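PDB 3I3L: alkylhalidase CmlS, which is a flavin-dependent halogenase of chloramphenicol biosynthesis that binds FAD, to which it is covalently joined through an aspartate. Local coordinates for residues A[82-91]-A[122-133]. Residues are numbered along the deposited sequence; the frame is centred on the assembly and turned at random.
Sequences KIDAQNYVKK and AVQVKREEFDKL. With FAD (flavin-adenine dinucleotide), chain B.
Val125 lays its CG1 methyl over the centre of the Tyr88 ring, a CH-pi contact 3.6 Å from CG1 to the ring centroid and 12° off the ring normal. The ring's opposite face takes CB of Gln86, nearer the rim, so a flat side chain suits the slot between helix 80-86 and residues 123-125. With CG anti to its carbonyl carbon (chi1 -73°), Tyr88 points toward helix 127-140, where its OH meets the edge of the Phe130 ring, 3.6 Å from CD1. Replacing Tyr88 by an alanine is likely to strip the Val125 methyl of its ring and the Phe130 edge of its hydroxyl neighbour, opening a gap between helix 80-86 and residues 123-125. The CD2 methyl of Leu133 lies against CE and NZ of Lys82, the two side chains running past each other in opposite directions.

Backbone hydrogen bonds join strands 89-97 and 122-124 as an antiparallel pair in the mixed sheet of the FAD-binding domain. Lys91 and Ala122 form a hydrogen-bonded pair, with Lys91 N to Ala122 O at 2.8 Å and Ala122 N to Lys91 O at 3.1 Å; Gln124 N donates to Val89 O. A water bridges Val89 N and Gln124 O.

From residues 122-133, Arg127 reaches the cofactor. It grips Asp131 one helical turn on, NE to OD1 at 2.7 Å and NH2 to OD2 at 2.8 Å. That side-on pairing steadies the guanidinium, whose NH2 also donates to FAD O2A at 2.9 Å and NH1 to O4'; Arg59 gives Asp131 a second salt bridge. Lys91 NZ bonds to Ser65, another FAD-binding residue.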
ATOM      1  N   LYS A  82      -8.033  20.352 -10.594  1.00 41.59           N
ATOM      2  CA  LYS A  82      -8.373  19.438 -11.679  1.00 41.01           C
ATOM      3  C   LYS A  82      -9.137  18.214 -11.155  1.00 41.31           C
ATOM      4  O   LYS A  82     -10.125  17.769 -11.761  1.00 41.90           O
ATOM      5  CB  LYS A  82      -7.149  19.051 -12.525  1.00 40.42           C
ATOM      6  CG  LYS A  82      -6.870  20.046 -13.724  1.00 42.93           C
ATOM      7  CD  LYS A  82      -5.769  19.575 -14.686  1.00 47.45           C
ATOM      8  CE  LYS A  82      -6.327  18.831 -15.984  1.00 52.28           C
ATOM      9  NZ  LYS A  82      -5.352  17.808 -16.712  1.00 45.96           N
ATOM     10  N   ILE A  83      -8.705  17.694 -10.010  1.00 40.14           N
ATOM     11  CA  ILE A  83      -9.365  16.514  -9.446  1.00 40.08           C
ATOM     12  C   ILE A  83     -10.791  16.827  -8.944  1.00 40.70           C
ATOM     13  O   ILE A  83     -11.731  16.075  -9.227  1.00 40.73           O
ATOM     14  CB  ILE A  83      -8.510  15.865  -8.343  1.00 39.31           C
ATOM     15  CG1 ILE A  83      -7.355  15.110  -8.997  1.00 39.76           C
ATOM     16  CG2 ILE A  83      -9.351  14.942  -7.413  1.00 37.27           C
ATOM     17  CD1 ILE A  83      -6.140  15.094  -8.108  1.00 45.92           C
ATOM     18  N   ASP A  84     -10.942  17.911  -8.198  1.00 42.11           N
ATOM     19  CA  ASP A  84     -12.273  18.345  -7.741  1.00 44.03           C
ATOM     20  C   ASP A  84     -13.222  18.484  -8.913  1.00 43.73           C
ATOM     21  O   ASP A  84     -14.350  18.040  -8.842  1.00 44.48           O
ATOM     22  CB  ASP A  84     -12.190  19.651  -6.934  1.00 43.44           C
ATOM     23  CG  ASP A  84     -11.552  19.429  -5.598  1.00 45.44           C
ATOM     24  OD1 ASP A  84     -11.324  18.239  -5.290  1.00 48.70           O
ATOM     25  OD2 ASP A  84     -11.260  20.402  -4.854  1.00 46.48           O
ATOM     26  N   ALA A  85     -12.709  19.041 -10.011  1.00 43.84           N
ATOM     27  CA  ALA A  85     -13.449  19.140 -11.280  1.00 43.16           C
ATOM     28  C   ALA A  85     -14.029  17.838 -11.778  1.00 43.45           C
ATOM     29  O   ALA A  85     -15.082  17.842 -12.455  1.00 44.17           O
ATOM     30  CB  ALA A  85     -12.565  19.770 -12.386  1.00 43.44           C
ATOM     31  N   GLN A  86     -13.358  16.724 -11.487  1.00 42.45           N
ATOM     32  CA  GLN A  86     -13.772  15.452 -12.094  1.00 42.90           C
ATOM     33  C   GLN A  86     -15.024  14.848 -11.449  1.00 42.14           C
ATOM     34  O   GLN A  86     -15.669  14.004 -12.044  1.00 42.97           O
ATOM     35  CB  GLN A  86     -12.632  14.418 -12.092  1.00 43.21           C
ATOM     36  CG  GLN A  86     -11.294  14.885 -12.683  1.00 44.04           C
ATOM     37  CD  GLN A  86     -11.438  15.583 -14.052  1.00 45.11           C
ATOM     38  OE1 GLN A  86     -11.177  16.795 -14.189  1.00 47.97           O
ATOM     39  NE2 GLN A  86     -11.867  14.834 -15.049  1.00 40.89           N
ATOM     40  N   ASN A  87     -15.359  15.288 -10.242  1.00 41.70           N
ATOM     41  CA  ASN A  87     -16.486  14.721  -9.494  1.00 42.50           C
ATOM     42  C   ASN A  87     -16.444  13.202  -9.312  1.00 42.08           C
ATOM     43  O   ASN A  87     -17.425  12.511  -9.595  1.00 41.81           O
ATOM     44  CB  ASN A  87     -17.808  15.143 -10.163  1.00 43.75           C
ATOM     45  CG  ASN A  87     -18.136  16.603  -9.897  1.00 48.64           C
ATOM     46  OD1 ASN A  87     -18.259  17.387 -10.835  1.00 52.42           O
ATOM     47  ND2 ASN A  87     -18.211  16.989  -8.604  1.00 49.56           N
ATOM     48  N   TYR A  88     -15.298  12.683  -8.851  1.00 40.77           N
ATOM     49  CA  TYR A  88     -15.108  11.244  -8.712  1.00 37.97           C
ATOM     50  C   TYR A  88     -16.028  10.800  -7.603  1.00 37.34           C
ATOM     51  O   TYR A  88     -16.221  11.550  -6.653  1.00 36.80           O
ATOM     52  CB  TYR A  88     -13.657  10.950  -8.334  1.00 35.62           C
ATOM     53  CG  TYR A  88     -12.650  11.153  -9.461  1.00 33.87           C
ATOM     54  CD1 TYR A  88     -12.834  10.593 -10.698  1.00 30.85           C
ATOM     55  CD2 TYR A  88     -11.515  11.881  -9.248  1.00 33.03           C
ATOM     56  CE1 TYR A  88     -11.954  10.756 -11.676  1.00 34.54           C
ATOM     57  CE2 TYR A  88     -10.582  12.050 -10.244  1.00 34.33           C
ATOM     58  CZ  TYR A  88     -10.807  11.495 -11.452  1.00 36.05           C
ATOM     59  OH  TYR A  88      -9.902  11.669 -12.458  1.00 34.86           O
ATOM     60  N   VAL A  89     -16.586   9.593  -7.693  1.00 36.50           N
ATOM     61  CA  VAL A  89     -17.364   9.079  -6.560  1.00 35.88           C
ATOM     62  C   VAL A  89     -16.479   9.086  -5.294  1.00 36.49           C
ATOM     63  O   VAL A  89     -15.319   8.624  -5.356  1.00 33.79           O
ATOM     64  CB  VAL A  89     -17.870   7.647  -6.845  1.00 38.50           C
ATOM     65  CG1 VAL A  89     -18.585   7.014  -5.585  1.00 38.94           C
ATOM     66  CG2 VAL A  89     -18.813   7.656  -8.025  1.00 37.68           C
ATOM     67  N   LYS A  90     -16.995   9.605  -4.171  1.00 36.85           N
ATOM     68  CA  LYS A  90     -16.211   9.653  -2.923  1.00 39.55           C
ATOM     69  C   LYS A  90     -16.271   8.346  -2.129  1.00 40.05           C
ATOM     70  O   LYS A  90     -17.338   7.744  -1.967  1.00 39.03           O
ATOM     71  CB  LYS A  90     -16.559  10.849  -2.027  1.00 40.53           C
ATOM     72  CG  LYS A  90     -16.179  12.183  -2.706  1.00 47.01           C
ATOM     73  CD  LYS A  90     -15.368  13.139  -1.812  1.00 52.49           C
ATOM     74  CE  LYS A  90     -14.093  13.740  -2.572  1.00 51.94           C
ATOM     75  NZ  LYS A  90     -14.407  14.294  -3.941  1.00 51.96           N
ATOM     76  N   LYS A  91     -15.112   7.923  -1.636  1.00 39.10           N
ATOM     77  CA  LYS A  91     -15.033   6.660  -0.875  1.00 40.34           C
ATOM     78  C   LYS A  91     -14.698   6.938   0.569  1.00 38.70           C
ATOM     79  O   LYS A  91     -13.623   7.434   0.840  1.00 39.77           O
ATOM     80  CB  LYS A  91     -13.965   5.705  -1.486  1.00 40.47           C
ATOM     81  CG  LYS A  91     -13.478   4.654  -0.481  1.00 38.33           C
ATOM     82  CD  LYS A  91     -12.899   3.491  -1.149  1.00 36.15           C
ATOM     83  CE  LYS A  91     -11.467   3.596  -1.257  1.00 37.09           C
ATOM     84  NZ  LYS A  91     -10.789   2.206  -0.960  1.00 34.11           N
ATOM     85  N   ALA A 122     -11.070   8.946   0.022  1.00 34.73           N
ATOM     86  CA  ALA A 122     -10.452   8.918  -1.275  1.00 34.22           C
ATOM     87  C   ALA A 122     -11.569   8.820  -2.260  1.00 33.27           C
ATOM     88  O   ALA A 122     -12.696   9.260  -1.964  1.00 33.43           O
ATOM     89  CB  ALA A 122      -9.403   7.754  -1.445  1.00 32.97           C
ATOM     90  N   VAL A 123     -11.297   8.252  -3.430  1.00 30.60           N
ATOM     91  CA  VAL A 123     -12.325   8.243  -4.465  1.00 29.21           C
ATOM     92  C   VAL A 123     -12.226   6.964  -5.241  1.00 29.52           C
ATOM     93  O   VAL A 123     -11.248   6.198  -5.094  1.00 29.43           O
ATOM     94  CB  VAL A 123     -12.074   9.394  -5.454  1.00 30.32           C
ATOM     95  CG1 VAL A 123     -12.317  10.754  -4.778  1.00 28.23           C
ATOM     96  CG2 VAL A 123     -10.600   9.301  -6.004  1.00 27.44           C
ATOM     97  N   GLN A 124     -13.224   6.736  -6.070  1.00 27.97           N
ATOM     98  CA  GLN A 124     -13.233   5.621  -6.987  1.00 29.23           C
ATOM     99  C   GLN A 124     -13.154   6.247  -8.397  1.00 30.37           C
ATOM    100  O   GLN A 124     -13.723   7.311  -8.606  1.00 29.41           O
ATOM    101  CB  GLN A 124     -14.540   4.834  -6.846  1.00 28.90           C
ATOM    102  CG  GLN A 124     -15.088   4.717  -5.396  1.00 33.03           C
ATOM    103  CD  GLN A 124     -14.372   3.626  -4.627  1.00 38.36           C
ATOM    104  OE1 GLN A 124     -14.885   3.106  -3.636  1.00 44.54           O
ATOM    105  NE2 GLN A 124     -13.207   3.228  -5.106  1.00 35.96           N
ATOM    106  N   VAL A 125     -12.419   5.621  -9.334  1.00 29.03           N
ATOM    107  CA  VAL A 125     -12.251   6.214 -10.646  1.00 30.12           C
ATOM    108  C   VAL A 125     -12.389   5.217 -11.771  1.00 31.33           C
ATOM    109  O   VAL A 125     -12.229   4.011 -11.596  1.00 31.51           O
ATOM    110  CB  VAL A 125     -10.882   6.964 -10.817  1.00 29.17           C
ATOM    111  CG1 VAL A 125     -10.634   7.945  -9.613  1.00 31.35           C
ATOM    112  CG2 VAL A 125      -9.733   5.938 -10.891  1.00 27.49           C
ATOM    113  N   LYS A 126     -12.656   5.754 -12.950  1.00 31.31           N
ATOM    114  CA  LYS A 126     -12.488   5.054 -14.175  1.00 32.10           C
ATOM    115  C   LYS A 126     -11.048   5.322 -14.595  1.00 31.78           C
ATOM    116  O   LYS A 126     -10.667   6.483 -14.851  1.00 33.53           O
ATOM    117  CB  LYS A 126     -13.515   5.586 -15.176  1.00 33.00           C
ATOM    118  CG  LYS A 126     -13.546   4.878 -16.486  1.00 40.55           C
ATOM    119  CD  LYS A 126     -14.885   5.180 -17.241  1.00 48.55           C
ATOM    120  CE  LYS A 126     -15.847   3.977 -17.121  1.00 54.93           C
ATOM    121  NZ  LYS A 126     -17.145   4.212 -17.855  1.00 58.64           N
ATOM    122  N   ARG A 127     -10.224   4.273 -14.586  1.00 29.64           N
ATOM    123  CA  ARG A 127      -8.768   4.416 -14.723  1.00 29.50           C
ATOM    124  C   ARG A 127      -8.332   5.032 -16.066  1.00 31.14           C
ATOM    125  O   ARG A 127      -7.326   5.772 -16.116  1.00 31.07           O
ATOM    126  CB  ARG A 127      -8.043   3.079 -14.524  1.00 28.11           C
ATOM    127  CG  ARG A 127      -7.856   2.665 -13.061  1.00 28.11           C
ATOM    128  CD  ARG A 127      -6.866   3.607 -12.281  1.00 29.54           C
ATOM    129  NE  ARG A 127      -5.567   3.599 -12.951  1.00 30.49           N
ATOM    130  CZ  ARG A 127      -4.664   2.614 -12.816  1.00 31.63           C
ATOM    131  NH1 ARG A 127      -4.932   1.553 -12.017  1.00 25.36           N
ATOM    132  NH2 ARG A 127      -3.520   2.665 -13.511  1.00 23.67           N
ATOM    133  N   GLU A 128      -9.064   4.732 -17.138  1.00 30.02           N
ATOM    134  CA  GLU A 128      -8.781   5.327 -18.444  1.00 33.09           C
ATOM    135  C   GLU A 128      -8.850   6.868 -18.358  1.00 33.21           C
ATOM    136  O   GLU A 128      -8.089   7.566 -19.017  1.00 33.29           O
ATOM    137  CB  GLU A 128      -9.734   4.771 -19.511  1.00 34.10           C
ATOM    138  CG  GLU A 128     -11.193   5.090 -19.268  1.00 36.71           C
ATOM    139  CD  GLU A 128     -12.137   4.062 -19.927  1.00 45.19           C
ATOM    140  OE1 GLU A 128     -12.617   4.327 -21.052  1.00 48.22           O
ATOM    141  OE2 GLU A 128     -12.423   3.000 -19.334  1.00 47.11           O
ATOM    142  N   GLU A 129      -9.718   7.383 -17.486  1.00 32.68           N
ATOM    143  CA  GLU A 129      -9.894   8.831 -17.370  1.00 33.45           C
ATOM    144  C   GLU A 129      -8.926   9.432 -16.388  1.00 31.51           C
ATOM    145  O   GLU A 129      -8.264  10.417 -16.681  1.00 33.40           O
ATOM    146  CB  GLU A 129     -11.357   9.185 -17.010  1.00 34.17           C
ATOM    147  CG  GLU A 129     -12.339   8.850 -18.121  1.00 36.02           C
ATOM    148  CD  GLU A 129     -13.821   9.059 -17.719  1.00 44.14           C
ATOM    149  OE1 GLU A 129     -14.168   9.280 -16.523  1.00 41.51           O
ATOM    150  OE2 GLU A 129     -14.660   8.961 -18.627  1.00 48.12           O
ATOM    151  N   PHE A 130      -8.789   8.793 -15.236  1.00 29.84           N
ATOM    152  CA  PHE A 130      -7.838   9.208 -14.226  1.00 28.53           C
ATOM    153  C   PHE A 130      -6.387   9.177 -14.727  1.00 28.85           C
ATOM    154  O   PHE A 130      -5.625  10.108 -14.531  1.00 29.08           O
ATOM    155  CB  PHE A 130      -7.983   8.302 -12.994  1.00 29.12           C
ATOM    156  CG  PHE A 130      -6.998   8.600 -11.901  1.00 28.59           C
ATOM    157  CD1 PHE A 130      -7.156   9.704 -11.112  1.00 26.32           C
ATOM    158  CD2 PHE A 130      -5.918   7.754 -11.678  1.00 26.71           C
ATOM    159  CE1 PHE A 130      -6.228  10.002 -10.063  1.00 29.35           C
ATOM    160  CE2 PHE A 130      -5.005   7.978 -10.652  1.00 29.03           C
ATOM    161  CZ  PHE A 130      -5.144   9.125  -9.813  1.00 29.16           C
ATOM    162  N   ASP A 131      -5.987   8.088 -15.340  1.00 28.12           N
ATOM    163  CA  ASP A 131      -4.604   7.989 -15.849  1.00 29.47           C
ATOM    164  C   ASP A 131      -4.330   9.091 -16.922  1.00 30.21           C
ATOM    165  O   ASP A 131      -3.247   9.652 -16.979  1.00 28.13           O
ATOM    166  CB  ASP A 131      -4.345   6.617 -16.446  1.00 27.56           C
ATOM    167  CG  ASP A 131      -4.273   5.497 -15.378  1.00 28.53           C
ATOM    168  OD1 ASP A 131      -4.561   5.736 -14.197  1.00 29.36           O
ATOM    169  OD2 ASP A 131      -3.893   4.362 -15.728  1.00 32.05           O
ATOM    170  N   LYS A 132      -5.328   9.395 -17.745  1.00 30.62           N
ATOM    171  CA  LYS A 132      -5.152  10.384 -18.794  1.00 32.15           C
ATOM    172  C   LYS A 132      -5.082  11.805 -18.242  1.00 32.17           C
ATOM    173  O   LYS A 132      -4.441  12.665 -18.818  1.00 34.25           O
ATOM    174  CB  LYS A 132      -6.255  10.273 -19.844  1.00 32.59           C
ATOM    175  CG  LYS A 132      -6.215  11.395 -20.875  1.00 33.98           C
ATOM    176  CD  LYS A 132      -7.173  11.124 -22.049  1.00 38.27           C
ATOM    177  CE  LYS A 132      -7.506  12.442 -22.786  1.00 39.82           C
ATOM    178  NZ  LYS A 132      -6.371  12.876 -23.622  1.00 35.02           N
ATOM    179  N   LEU A 133      -5.734  12.034 -17.118  1.00 32.16           N
ATOM    180  CA  LEU A 133      -5.730  13.329 -16.455  1.00 34.07           C
ATOM    181  C   LEU A 133      -4.320  13.655 -15.900  1.00 34.12           C
ATOM    182  O   LEU A 133      -3.827  14.743 -16.080  1.00 34.76           O
ATOM    183  CB  LEU A 133      -6.789  13.329 -15.339  1.00 33.70           C
ATOM    184  CG  LEU A 133      -7.181  14.486 -14.406  1.00 37.46           C
ATOM    185  CD1 LEU A 133      -6.139  14.787 -13.381  1.00 41.06           C
ATOM    186  CD2 LEU A 133      -7.535  15.749 -15.179  1.00 45.42           C
TER
HETATM  187  PA  FAD B 600       0.046   0.444 -14.845  1.00 22.91           P
HETATM  188  O1A FAD B 600      -0.050  -0.938 -15.449  1.00 23.40           O
HETATM  189  O2A FAD B 600      -1.222   1.038 -14.338  1.00 26.26           O
HETATM  190  O5B FAD B 600       0.702   1.435 -15.965  1.00 28.34           O
HETATM  191  C5B FAD B 600       1.824   1.020 -16.717  1.00 26.26           C
HETATM  192  C4B FAD B 600       1.821   1.634 -18.135  1.00 24.76           C
HETATM  193  O4B FAD B 600       3.052   1.236 -18.783  1.00 25.06           O
HETATM  194  C3B FAD B 600       0.692   1.123 -18.999  1.00 27.75           C
HETATM  195  O3B FAD B 600      -0.105   2.190 -19.412  1.00 28.16           O
HETATM  196  C2B FAD B 600       1.383   0.469 -20.206  1.00 29.50           C
HETATM  197  O2B FAD B 600       0.764   0.832 -21.400  1.00 32.68           O
HETATM  198  C1B FAD B 600       2.800   1.018 -20.151  1.00 25.25           C
HETATM  199  N9A FAD B 600       3.872   0.187 -20.667  1.00 28.90           N
HETATM  200  C8A FAD B 600       4.084  -1.138 -20.427  1.00 29.05           C
HETATM  201  N7A FAD B 600       5.212  -1.518 -21.067  1.00 29.98           N
HETATM  202  C5A FAD B 600       5.684  -0.473 -21.786  1.00 28.89           C
HETATM  203  C6A FAD B 600       6.780  -0.334 -22.617  1.00 28.67           C
HETATM  204  N6A FAD B 600       7.605  -1.343 -22.831  1.00 26.64           N
HETATM  205  N1A FAD B 600       7.018   0.898 -23.164  1.00 31.62           N
HETATM  206  C2A FAD B 600       6.182   1.964 -22.942  1.00 24.68           C
HETATM  207  N3A FAD B 600       5.114   1.812 -22.112  1.00 27.36           N
HETATM  208  C4A FAD B 600       4.864   0.615 -21.537  1.00 28.32           C
HETATM  209  N1  FAD B 600      -5.077  -0.882  -7.337  1.00 24.52           N
HETATM  210  C2  FAD B 600      -5.734   0.029  -6.527  1.00 25.22           C
HETATM  211  O2  FAD B 600      -5.089   0.978  -6.102  1.00 28.21           O
HETATM  212  N3  FAD B 600      -7.052  -0.134  -6.192  1.00 23.49           N
HETATM  213  C4  FAD B 600      -7.763  -1.210  -6.655  1.00 26.99           C
HETATM  214  O4  FAD B 600      -8.993  -1.323  -6.346  1.00 30.83           O
HETATM  215  C4X FAD B 600      -7.102  -2.153  -7.445  1.00 26.78           C
HETATM  216  N5  FAD B 600      -7.787  -3.229  -7.938  1.00 26.06           N
HETATM  217  C5X FAD B 600      -7.155  -4.095  -8.802  1.00 24.75           C
HETATM  218  C6  FAD B 600      -7.845  -5.208  -9.303  1.00 24.65           C
HETATM  219  C7  FAD B 600      -7.185  -6.112 -10.101  1.00 28.65           C
HETATM  220  C7M FAD B 600      -7.903  -7.310 -10.674  1.00 30.27           C
HETATM  221  C8  FAD B 600      -5.858  -5.861 -10.435  1.00 31.68           C
HETATM  222  C8M FAD B 600      -5.139  -6.750 -11.370  1.00 29.10           C
HETATM  223  C9  FAD B 600      -5.142  -4.780  -9.909  1.00 27.49           C
HETATM  224  C9A FAD B 600      -5.832  -3.899  -9.089  1.00 24.94           C
HETATM  225  N10 FAD B 600      -5.140  -2.814  -8.633  1.00 22.58           N
HETATM  226  C10 FAD B 600      -5.743  -1.970  -7.779  1.00 23.96           C
HETATM  227  C1' FAD B 600      -3.677  -2.797  -8.919  1.00 21.76           C
HETATM  228  C2' FAD B 600      -3.307  -1.527  -9.648  1.00 22.77           C
HETATM  229  O2' FAD B 600      -4.156  -1.392 -10.716  1.00 26.99           O
HETATM  230  C3' FAD B 600      -1.869  -1.424 -10.080  1.00 24.44           C
HETATM  231  O3' FAD B 600      -1.035  -1.500  -8.945  1.00 22.10           O
HETATM  232  C4' FAD B 600      -1.597  -0.050 -10.778  1.00 23.57           C
HETATM  233  O4' FAD B 600      -2.249   0.044 -12.014  1.00 21.84           O
HETATM  234  C5' FAD B 600      -0.107   0.094 -11.057  1.00 19.55           C
HETATM  235  O5' FAD B 600       0.167   1.347 -11.613  1.00 23.74           O
HETATM  236  P   FAD B 600       1.452   1.418 -12.529  1.00 21.58           P
HETATM  237  O1P FAD B 600       2.603   0.725 -11.835  1.00 20.89           O
HETATM  238  O2P FAD B 600       1.648   2.848 -13.018  1.00 28.18           O
HETATM  239  O3P FAD B 600       1.176   0.395 -13.752  1.00 20.22           O
HETATM  240  O   HOH W   1     -15.826   8.002 -10.360  1.00 40.19           O